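Local coordinates for protein CdiI toxin (Salmonella enterica subsp. enterica serovar Rubislaw str. ATCC 10717, PDB 4ZQU) that neutralises its cognate CdiA toxin, serving as the immunity partner in a contact-dependent growth inhibition system by which bacteria restrain closely related neighbours, at residues B[10-15]-B[19-24]; B[33-38]-B[79-84]; B[63-68]-B[72-77]; B[118-123]-B[169-174]. All coordinates share one frame; numbering follows the deposited sequence. Where two conformers were deposited one is given.

Contact 1: residues B[10-15]-B[19-24]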
loop_
_atom_site.group_PDB
_atom_site.type_symbol
_atom_site.label_atom_id
_atom_site.label_comp_id
_atom_site.label_asym_id
_atom_site.label_seq_id
_atom_site.Cartn_x
_atom_site.Cartn_y
_atom_site.Cartn_z
ATOM N N ALA B 10 7.254 -8.862 -6.463
ATOM C CA ALA B 10 8.522 -8.797 -5.762
ATOM C C ALA B 10 8.784 -7.337 -5.434
ATOM O O ALA B 10 8.141 -6.450 -5.995
ATOM C CB ALA B 10 9.646 -9.381 -6.604
ATOM N N SER B 11 9.718 -7.084 -4.523
ATOM C CA SER B 11 10.053 -5.713 -4.157
ATOM C C SER B 11 11.560 -5.520 -4.021
ATOM O O SER B 11 12.257 -6.370 -3.465
ATOM C CB SER B 11 9.352 -5.320 -2.856
ATOM O OG SER B 11 9.425 -3.922 -2.640
ATOM N N VAL B 12 12.053 -4.393 -4.529
ATOM C CA VAL B 12 13.477 -4.099 -4.514
ATOM C C VAL B 12 13.797 -2.861 -3.682
ATOM O O VAL B 12 13.259 -1.780 -3.925
ATOM C CB VAL B 12 14.016 -3.894 -5.945
ATOM C CG1 VAL B 12 15.485 -3.502 -5.912
ATOM C CG2 VAL B 12 13.815 -5.152 -6.767
ATOM N N LYS B 13 14.677 -3.032 -2.699
ATOM C CA LYS B 13 15.169 -1.924 -1.887
ATOM C C LYS B 13 16.672 -1.762 -2.093
ATOM O O LYS B 13 17.421 -2.735 -2.007
ATOM C CB LYS B 13 14.856 -2.157 -0.410
ATOM C CG LYS B 13 13.372 -2.221 -0.086
ATOM C CD LYS B 13 12.727 -0.848 -0.161
ATOM C CE LYS B 13 11.247 -0.908 0.195
ATOM N NZ LYS B 13 10.460 -1.695 -0.794
ATOM N N MET B 14 17.114 -0.537 -2.366
ATOM C CA MET B 14 18.527 -0.292 -2.643
ATOM C C MET B 14 19.069 0.974 -1.993
ATOM O O MET B 14 18.587 2.076 -2.253
ATOM C CB MET B 14 18.773 -0.208 -4.153
ATOM C CG MET B 14 20.230 0.072 -4.512
ATOM S SD MET B 14 20.513 0.474 -6.247
ATOM C CE MET B 14 19.564 1.984 -6.416
ATOM N N ASN B 15 20.083 0.811 -1.149
ATOM C CA ASN B 15 20.885 1.943 -0.713
ATOM C C ASN B 15 22.318 1.821 -1.227
ATOM O O ASN B 15 22.577 1.099 -2.191
ATOM C CB ASN B 15 20.844 2.090 0.816
ATOM C CG ASN B 15 21.362 0.867 1.551
ATOM O OD1 ASN B 15 22.254 0.162 1.081
ATOM N ND2 ASN B 15 20.803 0.617 2.730
ATOM N N ILE B 19 21.694 -4.188 -2.627
ATOM C CA ILE B 19 20.443 -4.299 -3.362
ATOM C C ILE B 19 19.657 -5.486 -2.811
ATOM O O ILE B 19 20.185 -6.595 -2.717
ATOM C CB ILE B 19 20.672 -4.489 -4.867
ATOM C CG1 ILE B 19 21.409 -3.286 -5.451
ATOM C CG2 ILE B 19 19.348 -4.707 -5.584
ATOM C CD1 ILE B 19 21.613 -3.376 -6.944
ATOM N N CYS B 20 18.401 -5.254 -2.442
ATOM C CA CYS B 20 17.607 -6.275 -1.769
ATOM C C CYS B 20 16.328 -6.616 -2.523
ATOM O O CYS B 20 15.452 -5.770 -2.685
ATOM C CB CYS B 20 17.259 -5.818 -0.351
ATOM S SG CYS B 20 16.407 -7.057 0.648
ATOM N N VAL B 21 16.220 -7.866 -2.967
ATOM C CA VAL B 21 15.029 -8.330 -3.672
ATOM C C VAL B 21 14.246 -9.334 -2.829
ATOM O O VAL B 21 14.766 -10.387 -2.460
ATOM C CB VAL B 21 15.384 -8.977 -5.023
ATOM C CG1 VAL B 21 14.121 -9.422 -5.743
ATOM C CG2 VAL B 21 16.181 -8.010 -5.884
ATOM N N ASP B 22 12.994 -8.996 -2.529
ATOM C CA ASP B 22 12.118 -9.858 -1.738
ATOM C C ASP B 22 10.897 -10.304 -2.529
ATOM O O ASP B 22 10.406 -9.577 -3.387
ATOM C CB ASP B 22 11.646 -9.144 -0.468
ATOM C CG ASP B 22 12.741 -8.987 0.555
ATOM O OD1 ASP B 22 13.328 -7.888 0.621
ATOM O OD2 ASP B 22 13.005 -9.955 1.298
ATOM N N THR B 23 10.403 -11.496 -2.220
ATOM C CA THR B 23 9.151 -11.974 -2.784
ATOM C C THR B 23 7.959 -11.292 -2.117
ATOM O O THR B 23 7.854 -11.267 -0.892
ATOM C CB THR B 23 9.009 -13.499 -2.623
ATOM O OG1 THR B 23 10.012 -14.162 -3.399
ATOM C CG2 THR B 23 7.639 -13.957 -3.081
ATOM N N TYR B 24 7.074 -10.724 -2.929
ATOM C CA TYR B 24 5.798 -10.211 -2.447
ATOM C C TYR B 24 4.676 -11.091 -2.969
ATOM O O TYR B 24 4.794 -11.689 -4.036
ATOM C CB TYR B 24 5.568 -8.766 -2.888
ATOM C CG TYR B 24 6.126 -7.725 -1.950
ATOM C CD1 TYR B 24 7.231 -7.994 -1.157
ATOM C CD2 TYR B 24 5.541 -6.470 -1.853
ATOM C CE1 TYR B 24 7.738 -7.039 -0.296
ATOM C CE2 TYR B 24 6.034 -5.514 -0.994
ATOM C CZ TYR B 24 7.135 -5.801 -0.220
ATOM O OH TYR B 24 7.636 -4.846 0.632
HETATM O O HOH W 1 12.475 -5.505 -0.666
HETATM O O HOH W 2 7.747 -1.886 0.618
HETATM O O HOH W 3 10.474 -4.524 0.877
#
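Lys-13 and Cys-20 sit opposite each other as a hydrogen-bonded antiparallel pair: Lys-13 N gives to Cys-20 O at 2.8 Å, and Cys-20 N returns the bond to Lys-13 O at 2.7 Å. Ser-11 and Asp-22 repeat the exchange two residues along, where Asp-22 N reaches Ser-11 O at a nearly straight 171°. That same carbonyl oxygen also accepts from a water whose other proton goes to Asp-22 OD1, so two donors grip it; Asp-22 OD1 takes a further bond from Trp-97 NE1. The ammonium of Lys-13 bonds directly to Ser-119 OG and lies on Trp-142 in a cation-pi contact, while a water 3.1 Å from Lys-13 NZ leads on to Tyr-24 OH. The Tyr-24 ring lies on the face of the sheet that carries Ser-11 and Lys-13, and Ser-11 CB rests over the ring, 3.5 Å from its centroid, a CH-pi contact. On the face that carries Val-12, Met-14, Ile-19 and Val-21 the contacts are apolar. Val-12 CG2 lies alongside Val-21 CG2 at 3.8 Å, and Met-14 CG, anti to its backbone N (chi1 179°), comes to 3.7 Å from Ile-19 CG1. This beta hairpin is flanked by strands 118-124 and 30-41, which bond to its outer edges, and helix 161-172 packs on Val-12, Met-14 and Ile-19.

Contact 2: residues B[33-38]-B[79-84]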
loop_
_atom_site.group_PDB
_atom_site.type_symbol
_atom_site.label_atom_id
_atom_site.label_comp_id
_atom_site.label_asym_id
_atom_site.label_seq_id
_atom_site.Cartn_x
_atom_site.Cartn_y
_atom_site.Cartn_z
ATOM N N ASP B 33 6.181 -11.541 1.707
ATOM C CA ASP B 33 5.766 -12.915 1.963
ATOM C C ASP B 33 6.782 -13.627 2.854
ATOM O O ASP B 33 7.919 -13.848 2.443
ATOM C CB ASP B 33 5.601 -13.663 0.636
ATOM C CG ASP B 33 4.910 -15.004 0.790
ATOM O OD1 ASP B 33 4.754 -15.488 1.928
ATOM O OD2 ASP B 33 4.529 -15.587 -0.245
ATOM N N PRO B 34 6.374 -13.997 4.081
ATOM C CA PRO B 34 7.264 -14.719 4.998
ATOM C C PRO B 34 7.665 -16.096 4.472
ATOM O O PRO B 34 8.611 -16.691 4.978
ATOM C CB PRO B 34 6.425 -14.846 6.274
ATOM C CG PRO B 34 5.013 -14.710 5.820
ATOM C CD PRO B 34 5.059 -13.733 4.689
ATOM N N LEU B 35 6.950 -16.592 3.468
ATOM C CA LEU B 35 7.274 -17.875 2.857
ATOM C C LEU B 35 8.058 -17.675 1.565
ATOM O O LEU B 35 8.516 -18.638 0.948
ATOM C CB LEU B 35 6.003 -18.674 2.584
ATOM C CG LEU B 35 5.040 -18.806 3.764
ATOM C CD1 LEU B 35 3.852 -19.665 3.373
ATOM C CD2 LEU B 35 5.749 -19.380 4.983
ATOM N N GLY B 36 8.206 -16.416 1.162
ATOM C CA GLY B 36 8.935 -16.078 -0.046
ATOM C C GLY B 36 10.434 -16.088 0.182
ATOM O O GLY B 36 10.897 -16.427 1.272
ATOM N N VAL B 37 11.195 -15.714 -0.842
ATOM C CA VAL B 37 12.651 -15.714 -0.741
ATOM C C VAL B 37 13.238 -14.308 -0.833
ATOM O O VAL B 37 12.625 -13.395 -1.394
ATOM C CB VAL B 37 13.292 -16.591 -1.833
ATOM C CG1 VAL B 37 12.778 -18.012 -1.732
ATOM C CG2 VAL B 37 13.008 -16.018 -3.210
ATOM N N GLN B 38 14.432 -14.146 -0.272
ATOM C CA GLN B 38 15.141 -12.876 -0.319
ATOM C C GLN B 38 16.515 -13.041 -0.950
ATOM O O GLN B 38 17.239 -13.989 -0.645
ATOM C CB GLN B 38 15.284 -12.284 1.082
ATOM C CG GLN B 38 16.090 -10.998 1.109
ATOM C CD GLN B 38 16.352 -10.499 2.510
ATOM O OE1 GLN B 38 17.478 -10.564 3.003
ATOM N NE2 GLN B 38 15.314 -9.994 3.162
ATOM N N THR B 79 -5.327 -18.738 -3.855
ATOM C CA THR B 79 -5.203 -19.512 -2.625
ATOM C C THR B 79 -5.545 -18.620 -1.435
ATOM O O THR B 79 -5.889 -17.450 -1.613
ATOM C CB THR B 79 -3.790 -20.110 -2.456
ATOM O OG1 THR B 79 -2.842 -19.064 -2.219
ATOM C CG2 THR B 79 -3.384 -20.883 -3.704
ATOM N N PHE B 80 -5.460 -19.165 -0.226
ATOM C CA PHE B 80 -5.849 -18.408 0.959
ATOM C C PHE B 80 -4.840 -18.530 2.095
ATOM O O PHE B 80 -4.312 -19.610 2.363
ATOM C CB PHE B 80 -7.232 -18.855 1.439
ATOM C CG PHE B 80 -8.277 -18.834 0.361
ATOM C CD1 PHE B 80 -8.755 -17.631 -0.136
ATOM C CD2 PHE B 80 -8.779 -20.016 -0.160
ATOM C CE1 PHE B 80 -9.713 -17.607 -1.134
ATOM C CE2 PHE B 80 -9.740 -20.000 -1.156
ATOM C CZ PHE B 80 -10.208 -18.794 -1.645
ATOM N N ASP B 81 -4.583 -17.408 2.761
ATOM C CA ASP B 81 -3.634 -17.356 3.865
ATOM C C ASP B 81 -3.967 -16.176 4.768
ATOM O O ASP B 81 -3.661 -15.030 4.442
ATOM C CB ASP B 81 -2.200 -17.242 3.342
ATOM C CG ASP B 81 -1.158 -17.463 4.424
ATOM O OD1 ASP B 81 -1.506 -17.418 5.622
ATOM O OD2 ASP B 81 0.021 -17.671 4.074
ATOM N N LEU B 82 -4.584 -16.460 5.909
ATOM C CA LEU B 82 -5.039 -15.406 6.806
ATOM C C LEU B 82 -3.890 -14.703 7.528
ATOM O O LEU B 82 -3.949 -13.499 7.773
ATOM C CB LEU B 82 -6.019 -15.976 7.829
ATOM C CG LEU B 82 -6.855 -14.920 8.549
ATOM C CD1 LEU B 82 -7.853 -14.282 7.588
ATOM C CD2 LEU B 82 -7.559 -15.529 9.752
ATOM N N ASP B 83 -2.852 -15.460 7.869
ATOM C CA ASP B 83 -1.720 -14.928 8.625
ATOM C C ASP B 83 -0.854 -13.970 7.811
ATOM O O ASP B 83 -0.192 -13.092 8.372
ATOM C CB ASP B 83 -0.855 -16.071 9.156
ATOM C CG ASP B 83 -1.529 -16.839 10.270
ATOM O OD1 ASP B 83 -2.329 -16.238 11.019
ATOM O OD2 ASP B 83 -1.263 -18.051 10.393
ATOM N N LEU B 84 -0.828 -14.164 6.496
ATOM C CA LEU B 84 -0.119 -13.251 5.613
ATOM C C LEU B 84 -0.720 -11.855 5.719
ATOM O O LEU B 84 -0.007 -10.866 5.904
ATOM C CB LEU B 84 -0.174 -13.745 4.166
ATOM C CG LEU B 84 0.446 -12.824 3.111
ATOM C CD1 LEU B 84 1.957 -12.767 3.260
ATOM C CD2 LEU B 84 0.056 -13.244 1.701
#
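Pro-34 and Leu-84 make the apolar part of this contact: Leu-84 CD1 comes to 3.5 Å from Pro-34 CD, the ring carbon bound to the proline nitrogen. The same methyl lies 4.0 Å from Asp-33 CA, so one branch of the leucine does all the touching. Leu-84 starts from the helix with its CG anti to the backbone N (chi1 176°), which carries that branch out to the turn. Farther along, Leu-35 CD1 only grazes Asp-81 OD2, at 4.4 Å.

The structural setting is a turn meeting a helix start. Asp-33 to Gly-36 form a type I beta turn, closed by Gly-36 N to Asp-33 O at 2.9 Å, and an Asx turn is built into it, with Leu-35 N bonding to Asp-33 OD1 from above the carboxylate plane at 2.9 Å. Opposite, Asp-81 is the N-cap of the helix beginning at Leu-82; its OD1 accepts from Asp-83 N and Leu-84 N, both weakly.

No hydrogen bond runs directly between 33-38 and 79-84, so the polar link is indirect. Asp-33 OD1 and Asp-81 OD2 stand 5.6 Å apart, and Arg-62 forms a salt bridge with each, through NH2 to Asp-33 and NH1 to Asp-81; its positive charge probably offsets the repulsion between the carboxylates. Asp-33 OD2 bonds separately to Ser-25 OG.

Among the surrounding packing, Pro-34 touches Arg-93 of helix 87-105, Leu-84 lies on Val-64, and Leu-82 reaches Val-13 of the toxin chain.

Contact 3: residues B[63-68]-B[72-77]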
loop_
_atom_site.group_PDB
_atom_site.type_symbol
_atom_site.label_atom_id
_atom_site.label_comp_id
_atom_site.label_asym_id
_atom_site.label_seq_id
_atom_site.Cartn_x
_atom_site.Cartn_y
_atom_site.Cartn_z
ATOM N N PHE B 63 -0.454 -16.204 -5.334
ATOM C CA PHE B 63 -1.691 -15.549 -5.729
ATOM C C PHE B 63 -2.755 -15.893 -4.693
ATOM O O PHE B 63 -3.414 -16.926 -4.786
ATOM C CB PHE B 63 -2.103 -15.996 -7.132
ATOM C CG PHE B 63 -3.245 -15.221 -7.707
ATOM C CD1 PHE B 63 -3.202 -13.841 -7.764
ATOM C CD2 PHE B 63 -4.352 -15.877 -8.216
ATOM C CE1 PHE B 63 -4.253 -13.126 -8.302
ATOM C CE2 PHE B 63 -5.406 -15.167 -8.758
ATOM C CZ PHE B 63 -5.356 -13.790 -8.802
ATOM N N VAL B 64 -2.912 -15.023 -3.702
ATOM C CA VAL B 64 -3.562 -15.413 -2.457
ATOM C C VAL B 64 -4.464 -14.317 -1.877
ATOM O O VAL B 64 -4.183 -13.127 -2.013
ATOM C CB VAL B 64 -2.480 -15.833 -1.420
ATOM C CG1 VAL B 64 -1.402 -14.763 -1.305
ATOM C CG2 VAL B 64 -3.083 -16.164 -0.058
ATOM N N LEU B 65 -5.564 -14.736 -1.253
ATOM C CA LEU B 65 -6.475 -13.841 -0.539
ATOM C C LEU B 65 -6.508 -14.196 0.950
ATOM O O LEU B 65 -6.074 -15.282 1.329
ATOM C CB LEU B 65 -7.876 -13.922 -1.146
ATOM C CG LEU B 65 -8.087 -13.076 -2.398
ATOM C CD1 LEU B 65 -9.427 -13.394 -3.030
ATOM C CD2 LEU B 65 -7.990 -11.600 -2.048
ATOM N N PRO B 66 -7.008 -13.281 1.804
ATOM C CA PRO B 66 -7.049 -13.581 3.243
ATOM C C PRO B 66 -7.863 -14.827 3.579
ATOM O O PRO B 66 -7.420 -15.669 4.362
ATOM C CB PRO B 66 -7.711 -12.337 3.843
ATOM C CG PRO B 66 -7.420 -11.252 2.878
ATOM C CD PRO B 66 -7.426 -11.894 1.524
ATOM N N ALA B 67 -9.044 -14.932 2.979
ATOM C CA ALA B 67 -9.964 -16.027 3.253
ATOM C C ALA B 67 -10.956 -16.137 2.100
ATOM O O ALA B 67 -11.072 -15.209 1.300
ATOM C CB ALA B 67 -10.685 -15.799 4.584
ATOM N N PRO B 68 -11.657 -17.281 1.993
ATOM C CA PRO B 68 -12.700 -17.428 0.970
ATOM C C PRO B 68 -13.802 -16.375 1.075
ATOM O O PRO B 68 -14.240 -16.040 2.174
ATOM C CB PRO B 68 -13.263 -18.824 1.249
ATOM C CG PRO B 68 -12.128 -19.564 1.845
ATOM C CD PRO B 68 -11.379 -18.558 2.675
ATOM N N ILE B 72 -19.059 -12.422 -3.398
ATOM C CA ILE B 72 -18.525 -11.845 -4.630
ATOM C C ILE B 72 -17.972 -12.914 -5.560
ATOM O O ILE B 72 -17.953 -14.095 -5.222
ATOM C CB ILE B 72 -17.384 -10.853 -4.348
ATOM C CG1 ILE B 72 -16.242 -11.579 -3.637
ATOM C CG2 ILE B 72 -17.874 -9.661 -3.537
ATOM C CD1 ILE B 72 -15.001 -10.767 -3.509
ATOM N N TRP B 73 -17.508 -12.482 -6.727
ATOM C CA TRP B 73 -16.729 -13.340 -7.608
ATOM C C TRP B 73 -15.284 -13.360 -7.139
ATOM O O TRP B 73 -14.716 -12.317 -6.812
ATOM C CB TRP B 73 -16.797 -12.855 -9.059
ATOM C CG TRP B 73 -15.990 -13.694 -10.020
ATOM C CD1 TRP B 73 -16.435 -14.763 -10.746
ATOM C CD2 TRP B 73 -14.603 -13.533 -10.354
ATOM N NE1 TRP B 73 -15.414 -15.275 -11.510
ATOM C CE2 TRP B 73 -14.279 -14.540 -11.288
ATOM C CE3 TRP B 73 -13.604 -12.638 -9.957
ATOM C CZ2 TRP B 73 -13.000 -14.676 -11.828
ATOM C CZ3 TRP B 73 -12.335 -12.774 -10.495
ATOM C CH2 TRP B 73 -12.045 -13.785 -11.420
ATOM N N ILE B 74 -14.687 -14.545 -7.100
ATOM C CA ILE B 74 -13.267 -14.648 -6.802
ATOM C C ILE B 74 -12.584 -15.537 -7.833
ATOM O O ILE B 74 -13.191 -16.466 -8.365
ATOM C CB ILE B 74 -13.016 -15.193 -5.380
ATOM C CG1 ILE B 74 -13.764 -16.510 -5.161
ATOM C CG2 ILE B 74 -13.420 -14.164 -4.337
ATOM C CD1 ILE B 74 -12.877 -17.742 -5.221
ATOM N N HIS B 75 -11.321 -15.234 -8.115
ATOM C CA HIS B 75 -10.541 -15.999 -9.078
ATOM C C HIS B 75 -10.424 -17.462 -8.651
ATOM O O HIS B 75 -10.126 -17.754 -7.492
ATOM C CB HIS B 75 -9.154 -15.379 -9.243
ATOM C CG HIS B 75 -8.522 -15.662 -10.571
ATOM N ND1 HIS B 75 -7.980 -16.889 -10.886
ATOM C CD2 HIS B 75 -8.347 -14.878 -11.655
ATOM C CE1 HIS B 75 -7.498 -16.846 -12.115
ATOM N NE2 HIS B 75 -7.705 -15.640 -12.607
ATOM N N PRO B 76 -10.675 -18.390 -9.587
ATOM C CA PRO B 76 -10.619 -19.828 -9.301
ATOM C C PRO B 76 -9.215 -20.346 -8.989
ATOM O O PRO B 76 -9.072 -21.469 -8.511
ATOM C CB PRO B 76 -11.151 -20.459 -10.592
ATOM C CG PRO B 76 -10.940 -19.433 -11.636
ATOM C CD PRO B 76 -11.139 -18.120 -10.957
ATOM N N GLU B 77 -8.195 -19.540 -9.253
ATOM C CA GLU B 77 -6.818 -19.975 -9.053
ATOM C C GLU B 77 -6.254 -19.517 -7.712
ATOM O O GLU B 77 -5.195 -19.980 -7.284
ATOM C CB GLU B 77 -5.927 -19.447 -10.177
ATOM C CG GLU B 77 -5.923 -20.293 -11.435
ATOM C CD GLU B 77 -4.911 -19.796 -12.443
ATOM O OE1 GLU B 77 -5.306 -19.076 -13.387
ATOM O OE2 GLU B 77 -3.716 -20.130 -12.290
#
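Phe-63 drives the edge of its ring into the face of His-75, a T-shaped pair with centroids 5.2 Å apart and planes at 87°. The touching atom is Phe-63 CE2, which stands 3.6 Å from His-75 CG, over the rim of the imidazole and not its middle. With CG anti to the backbone N (chi1 -171°), Phe-63 carries its ring toward the 72-77 segment, where it meets the His-75 side chain at about a right angle. Phe-63 CD2, on the same side of the ring, reaches back to Glu-77 C at 4.1 Å. The bond from Glu-77 N to His-75 ND1, 3.1 Å and almost within the ring plane, helps hold the imidazole in this rotation. Alongside, a looser apolar touch joins Leu-65 CD1 to Ile-74 CG2 at 4.3 Å. The contact lies where the chain leaves strand 64-65 for the loop toward strand 79-80, its parallel partner. Phe-63 also stacks on Tyr-27; Leu-65 packs on Arg-29 and Ile-72 on Ala-30 of the toxin chain, so both segments border the toxin. Because ND1 acts as an acceptor, a neutral His-75 would probably carry its proton on NE2, and the contact depends on aromatic and apolar packing, with no hydrogen bond crossing it.

Contact 4: residues B[118-123]-B[169-174]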
loop_
_atom_site.group_PDB
_atom_site.type_symbol
_atom_site.label_atom_id
_atom_site.label_comp_id
_atom_site.label_asym_id
_atom_site.label_seq_id
_atom_site.Cartn_x
_atom_site.Cartn_y
_atom_site.Cartn_z
ATOM N N LYS B 118 16.093 3.579 -2.096
ATOM C CA LYS B 118 15.064 3.683 -3.122
ATOM C C LYS B 118 14.278 2.377 -3.197
ATOM O O LYS B 118 14.753 1.336 -2.741
ATOM C CB LYS B 118 15.682 4.016 -4.472
ATOM N N SER B 119 13.080 2.426 -3.774
ATOM C CA SER B 119 12.237 1.236 -3.861
ATOM C C SER B 119 11.571 1.084 -5.224
ATOM O O SER B 119 11.015 2.039 -5.766
ATOM C CB SER B 119 11.166 1.263 -2.769
ATOM O OG SER B 119 10.349 0.105 -2.829
ATOM N N CYS B 120 11.625 -0.130 -5.766
ATOM C CA CYS B 120 10.971 -0.446 -7.032
ATOM C C CYS B 120 10.011 -1.625 -6.883
ATOM O O CYS B 120 10.344 -2.638 -6.268
ATOM C CB CYS B 120 12.008 -0.755 -8.116
ATOM S SG CYS B 120 12.971 0.670 -8.654
ATOM N N ASP B 121 8.819 -1.482 -7.452
ATOM C CA ASP B 121 7.812 -2.535 -7.423
ATOM C C ASP B 121 7.907 -3.412 -8.665
ATOM O O ASP B 121 8.057 -2.907 -9.772
ATOM C CB ASP B 121 6.412 -1.932 -7.328
ATOM C CG ASP B 121 6.306 -0.871 -6.255
ATOM O OD1 ASP B 121 6.840 -1.086 -5.147
ATOM O OD2 ASP B 121 5.692 0.183 -6.526
ATOM N N ILE B 122 7.815 -4.724 -8.481
ATOM C CA ILE B 122 7.799 -5.650 -9.607
ATOM C C ILE B 122 6.509 -6.472 -9.605
ATOM O O ILE B 122 6.142 -7.063 -8.592
ATOM C CB ILE B 122 9.017 -6.603 -9.592
ATOM C CG1 ILE B 122 10.289 -5.871 -10.025
ATOM C CG2 ILE B 122 8.790 -7.781 -10.522
ATOM C CD1 ILE B 122 10.972 -5.106 -8.926
ATOM N N CYS B 123 5.819 -6.482 -10.742
ATOM C CA CYS B 123 4.632 -7.308 -10.933
ATOM C C CYS B 123 4.729 -8.034 -12.273
ATOM O O CYS B 123 5.263 -7.491 -13.236
ATOM C CB CYS B 123 3.362 -6.458 -10.875
ATOM S SG CYS B 123 1.836 -7.381 -11.131
ATOM N N ARG B 169 17.465 -1.724 -13.233
ATOM C CA ARG B 169 18.387 -0.619 -13.009
ATOM C C ARG B 169 17.881 0.658 -13.667
ATOM O O ARG B 169 18.119 1.760 -13.172
ATOM C CB ARG B 169 19.779 -0.973 -13.526
ATOM C CG ARG B 169 20.387 -2.160 -12.808
ATOM C CD ARG B 169 21.760 -1.824 -12.272
ATOM N NE ARG B 169 22.320 -2.916 -11.484
ATOM C CZ ARG B 169 23.432 -2.816 -10.763
ATOM N NH1 ARG B 169 24.100 -1.670 -10.734
ATOM N NH2 ARG B 169 23.875 -3.857 -10.071
ATOM N N LEU B 170 17.172 0.501 -14.780
ATOM C CA LEU B 170 16.558 1.632 -15.458
ATOM C C LEU B 170 15.484 2.252 -14.574
ATOM O O LEU B 170 15.314 3.469 -14.548
ATOM C CB LEU B 170 15.961 1.202 -16.799
ATOM C CG LEU B 170 15.161 2.263 -17.557
ATOM C CD1 LEU B 170 16.010 3.497 -17.822
ATOM C CD2 LEU B 170 14.617 1.694 -18.855
ATOM N N ALA B 171 14.765 1.408 -13.845
ATOM C CA ALA B 171 13.723 1.884 -12.946
ATOM C C ALA B 171 14.330 2.499 -11.690
ATOM O O ALA B 171 13.784 3.451 -11.133
ATOM C CB ALA B 171 12.781 0.757 -12.584
ATOM N N LEU B 172 15.462 1.952 -11.254
ATOM C CA LEU B 172 16.161 2.465 -10.080
ATOM C C LEU B 172 16.718 3.863 -10.329
ATOM O O LEU B 172 16.861 4.658 -9.401
ATOM C CB LEU B 172 17.291 1.519 -9.668
ATOM C CG LEU B 172 16.889 0.243 -8.925
ATOM C CD1 LEU B 172 18.065 -0.718 -8.813
ATOM C CD2 LEU B 172 16.342 0.578 -7.544
ATOM N N SER B 173 17.028 4.159 -11.587
ATOM C CA SER B 173 17.535 5.476 -11.956
ATOM C C SER B 173 16.393 6.464 -12.188
ATOM O O SER B 173 16.621 7.663 -12.342
ATOM C CB SER B 173 18.413 5.383 -13.206
ATOM O OG SER B 173 17.669 4.923 -14.320
ATOM N N ARG B 174 15.165 5.955 -12.210
ATOM C CA ARG B 174 13.992 6.795 -12.424
ATOM C C ARG B 174 13.299 7.151 -11.112
ATOM O O ARG B 174 12.287 7.852 -11.108
ATOM C CB ARG B 174 13.001 6.103 -13.365
ATOM C CG ARG B 174 13.467 6.027 -14.810
ATOM C CD ARG B 174 12.441 5.334 -15.696
ATOM N NE ARG B 174 12.882 5.271 -17.087
ATOM C CZ ARG B 174 12.175 4.730 -18.075
ATOM N NH1 ARG B 174 10.983 4.203 -17.830
ATOM N NH2 ARG B 174 12.658 4.716 -19.311
#
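Cys-120 reaches from its strand to Leu-172 and Ala-171 near the end of the helix, and its sulfur does the work. From the backbone, the bond to CB already aims at the helix. The next bond sets SG anti to the carbonyl carbon (chi1 -70°), lodging the sulfur against two consecutive helix residues. At this tip Cys-120 SG meets Leu-172 CD2 at 3.6 Å. The branch point is a little farther off, with Leu-172 CG 4.0 Å from Cys-120 SG. Ala-171 presents both backbone and methyl: Cys-120 SG is 3.8 Å from Ala-171 C and 3.9 Å from Ala-171 CB. The contact is therefore purely van der Waals, one sulfur spanning the neighbouring methyls of a helical turn, and no hydrogen bond joins the two segments. Ser-173 OG donates to Leu-170 O at 2.8 Å. Cys-120 also touches Cys-175 in the tail that follows. Strand 118-124 lies in the sheet between strands 8-14 and 129-138, and helix 161-172 packs on the face of the sheet that carries Cys-120: Leu-172 also packs on Met-14, while Ala-171 rests on Ile-131 of strand 129-138 and Val-153 of strand 153-155.

In the fold
From the N terminus, contact 1 closes first, a short hairpin between strands 8-14 and 19-26. The chain turns back into strand 30-41, where 33-38 opens contact 2 and touches the hairpin through Thr-23 and Asp-22. Contact 2 closes only at 79-84, and contact 3 lies wholly within that long loop, between strand 64-65 and the loop that leads to strand 79-80; these two short parallel strands bond contacts 2 and 3 together. Contact 4 comes last, bringing the C-terminal helix onto strand 118-124, which neighbours 8-14; contacts 1 and 4 thus share the main sheet, their centres about 9 Å apart. Contacts 3 and 4 lie on opposite sides of the chain's centre, and no contacts cross.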